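Local coordinates for amino acid ABC transporter, periplasmic amino acid-binding protein (Brucella ovis, PDB 4Z9N), which binds glutathione in its ligand pocket and probably delivers it, or a related solute, to an ABC transporter for uptake, at residues D[110-115]-D[209-214]. Residues are numbered along the deposited sequence; the frame is centred on the assembly and turned at random.
Sequences DGQGFM and SKEPFG
Asp110 and Glu211 form an antiparallel hydrogen-bonded pair between strands 101-117 and 211-218. The pairing is consistent with the hinge of family 3 solute-binding proteins, in which two strands connect the lobes that enclose the ligand. Asp110 N donates to Glu211 O, and Glu211 N donates to Asp110 O at 2.7 Å. The two side chains leave on the same face of the sheet, with Asp110 CB 4.3 Å from Glu211 CB.

Ser209 continues the contact beyond this pair. Its OG lies between its own backbone N and carbonyl carbon (chi1 71°), which brings Ser209 OG 3.0 Å from Gln112 N as acceptor. The same Ser209 OG donates to Glu211 OE2, 2.7 Å away, on the anti side and 24° out of the carboxylate plane. The hydroxyl thus bridges the Gln112 N-H and the Glu211 carboxylate. Gly111 sits close to the opposite backbone, with Gly111 CA 3.2 Å from Ser209 O.

Phe213 lies alongside Asp110, ring and carboxylate planes 66° apart. Phe213 CZ is 3.5 Å from Asp110 OD2, an oxygen also hydrogen-bonded to Ser186. The ring also lines the glutathione pocket, and Glu211 touches the ligand too. The Glu211 chain bends beyond CG, which brings OE2 to Ser209 OG, while OE1 is hydrogen-bonded by Thr90 and Thr142. The extended Gln112 side chain is fixed at its amide by Thr182, the Thr143 carbonyl and Asn146. Lys210, whose CB is directed away from 110-115, forms a salt bridge through NZ with Glu240 of the second subunit.

Within 110-115 a weak local bond runs from Gly111 N to Asp110 OD1, 2.9 Å away.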
ATOM      1  N   ASP D 110      11.422   1.076   5.338  1.00 11.54           N
ATOM      2  CA  ASP D 110      12.737   1.471   5.845  1.00 13.69           C
ATOM      3  C   ASP D 110      13.278   2.652   5.022  1.00 13.11           C
ATOM      4  O   ASP D 110      12.591   3.185   4.145  1.00 11.15           O
ATOM      5  CB  ASP D 110      13.707   0.288   5.784  1.00 14.63           C
ATOM      6  CG  ASP D 110      14.735   0.310   6.899  1.00 17.52           C
ATOM      7  OD1 ASP D 110      14.829   1.340   7.600  1.00 14.98           O
ATOM      8  OD2 ASP D 110      15.435  -0.715   7.075  1.00 16.74           O
ATOM      9  N   GLY D 111      14.490   3.082   5.341  1.00 12.34           N
ATOM     10  CA  GLY D 111      15.162   4.137   4.601  1.00 15.26           C
ATOM     11  C   GLY D 111      16.656   3.918   4.744  1.00 15.94           C
ATOM     12  O   GLY D 111      17.090   3.274   5.706  1.00 16.36           O
ATOM     13  N   GLN D 112      17.443   4.437   3.807  1.00 11.23           N
ATOM     14  CA  GLN D 112      18.900   4.234   3.842  1.00 13.98           C
ATOM     15  C   GLN D 112      19.595   5.157   4.835  1.00 14.37           C
ATOM     16  O   GLN D 112      19.265   6.345   4.925  1.00 15.22           O
ATOM     17  CB  GLN D 112      19.486   4.449   2.447  1.00 12.76           C
ATOM     18  CG  GLN D 112      20.996   4.331   2.349  1.00 11.89           C
ATOM     19  CD  GLN D 112      21.452   4.299   0.905  1.00 15.44           C
ATOM     20  OE1 GLN D 112      20.637   4.141  -0.008  1.00 13.98           O
ATOM     21  NE2 GLN D 112      22.761   4.450   0.679  1.00 14.58           N
ATOM     22  N   GLY D 113      20.565   4.611   5.572  1.00 13.17           N
ATOM     23  CA  GLY D 113      21.336   5.392   6.518  1.00 15.59           C
ATOM     24  C   GLY D 113      22.814   5.050   6.477  1.00 16.23           C
ATOM     25  O   GLY D 113      23.262   4.265   5.624  1.00 16.25           O
ATOM     26  N   PHE D 114      23.565   5.667   7.382  1.00 17.77           N
ATOM     27  CA  PHE D 114      25.017   5.503   7.485  1.00 17.94           C
ATOM     28  C   PHE D 114      25.430   5.155   8.908  1.00 17.92           C
ATOM     29  O   PHE D 114      24.878   5.692   9.862  1.00 19.76           O
ATOM     30  CB  PHE D 114      25.741   6.783   7.058  1.00 17.28           C
ATOM     31  CG  PHE D 114      25.523   7.145   5.631  1.00 17.73           C
ATOM     32  CD1 PHE D 114      24.428   7.922   5.261  1.00 18.70           C
ATOM     33  CD2 PHE D 114      26.390   6.683   4.654  1.00 18.12           C
ATOM     34  CE1 PHE D 114      24.218   8.249   3.941  1.00 18.03           C
ATOM     35  CE2 PHE D 114      26.188   7.003   3.321  1.00 18.96           C
ATOM     36  CZ  PHE D 114      25.097   7.789   2.967  1.00 18.92           C
ATOM     37  N   MET D 115      26.410   4.270   9.043  1.00 18.46           N
ATOM     38  CA  MET D 115      26.921   3.886  10.362  1.00 19.86           C
ATOM     39  C   MET D 115      28.427   4.112  10.434  1.00 20.96           C
ATOM     40  O   MET D 115      29.141   3.841   9.461  1.00 21.88           O
ATOM     41  CB  MET D 115      26.580   2.426  10.652  1.00 22.18           C
ATOM     42  CG  MET D 115      26.962   1.947  12.054  1.00 22.65           C
ATOM     43  SD  MET D 115      26.196   0.350  12.428  1.00 21.69           S
ATOM     44  CE  MET D 115      27.060  -0.724  11.281  1.00 20.71           C
ATOM     45  N   SER D 209      16.757   7.926   1.771  1.00 12.61           N
ATOM     46  CA  SER D 209      15.929   7.285   0.743  1.00 13.46           C
ATOM     47  C   SER D 209      14.693   6.676   1.360  1.00 15.95           C
ATOM     48  O   SER D 209      14.627   6.499   2.573  1.00 14.04           O
ATOM     49  CB  SER D 209      16.709   6.192   0.025  1.00 17.09           C
ATOM     50  OG  SER D 209      16.891   5.092   0.902  1.00 13.57           O
ATOM     51  N   LYS D 210      13.727   6.351   0.506  1.00 12.71           N
ATOM     52  CA  LYS D 210      12.622   5.479   0.877  1.00 10.90           C
ATOM     53  C   LYS D 210      12.961   4.051   0.470  1.00 10.81           C
ATOM     54  O   LYS D 210      13.330   3.799  -0.686  1.00 11.56           O
ATOM     55  CB  LYS D 210      11.325   5.926   0.194  1.00 10.51           C
ATOM     56  CG  LYS D 210      10.776   7.239   0.739  1.00 11.97           C
ATOM     57  CD  LYS D 210       9.508   7.655  -0.011  1.00 10.44           C
ATOM     58  CE  LYS D 210       9.866   8.229  -1.376  1.00 12.30           C
ATOM     59  NZ  LYS D 210       8.627   8.887  -1.969  1.00 10.87           N
ATOM     60  N   GLU D 211      12.850   3.114   1.411  1.00 11.07           N
ATOM     61  CA  GLU D 211      13.147   1.713   1.116  1.00 11.16           C
ATOM     62  C   GLU D 211      12.035   0.813   1.642  1.00 11.58           C
ATOM     63  O   GLU D 211      12.157   0.184   2.699  1.00 11.68           O
ATOM     64  CB  GLU D 211      14.498   1.279   1.717  1.00 14.28           C
ATOM     65  CG  GLU D 211      15.659   2.194   1.394  1.00 14.49           C
ATOM     66  CD  GLU D 211      16.346   1.925   0.053  1.00 16.97           C
ATOM     67  OE1 GLU D 211      16.004   0.953  -0.661  1.00 13.01           O
ATOM     68  OE2 GLU D 211      17.261   2.717  -0.280  1.00 19.01           O
ATOM     69  N   PRO D 212      10.911   0.772   0.919  1.00 11.15           N
ATOM     70  CA  PRO D 212       9.833  -0.129   1.329  1.00 10.91           C
ATOM     71  C   PRO D 212      10.145  -1.588   0.955  1.00 11.18           C
ATOM     72  O   PRO D 212      10.262  -1.922  -0.231  1.00 12.50           O
ATOM     73  CB  PRO D 212       8.615   0.429   0.569  1.00 10.46           C
ATOM     74  CG  PRO D 212       9.228   1.066  -0.686  1.00 11.00           C
ATOM     75  CD  PRO D 212      10.525   1.669  -0.184  1.00 11.83           C
ATOM     76  N   PHE D 213      10.300  -2.450   1.963  1.00 11.75           N
ATOM     77  CA  PHE D 213      10.625  -3.866   1.723  1.00 13.96           C
ATOM     78  C   PHE D 213       9.377  -4.562   1.196  1.00 14.03           C
ATOM     79  O   PHE D 213       8.332  -4.515   1.852  1.00 13.79           O
ATOM     80  CB  PHE D 213      11.093  -4.564   3.007  1.00 12.98           C
ATOM     81  CG  PHE D 213      12.403  -4.051   3.553  1.00 13.24           C
ATOM     82  CD1 PHE D 213      13.127  -3.072   2.876  1.00 13.97           C
ATOM     83  CD2 PHE D 213      12.917  -4.566   4.740  1.00 14.12           C
ATOM     84  CE1 PHE D 213      14.342  -2.592   3.389  1.00 16.70           C
ATOM     85  CE2 PHE D 213      14.129  -4.094   5.273  1.00 15.95           C
ATOM     86  CZ  PHE D 213      14.852  -3.115   4.574  1.00 16.00           C
ATOM     87  N   GLY D 214       9.481  -5.205   0.037  1.00 14.52           N
ATOM     88  CA  GLY D 214       8.311  -5.775  -0.622  1.00 13.87           C
ATOM     89  C   GLY D 214       8.275  -7.284  -0.693  1.00 15.89           C
ATOM     90  O   GLY D 214       9.302  -7.933  -0.787  1.00 14.60           O
TER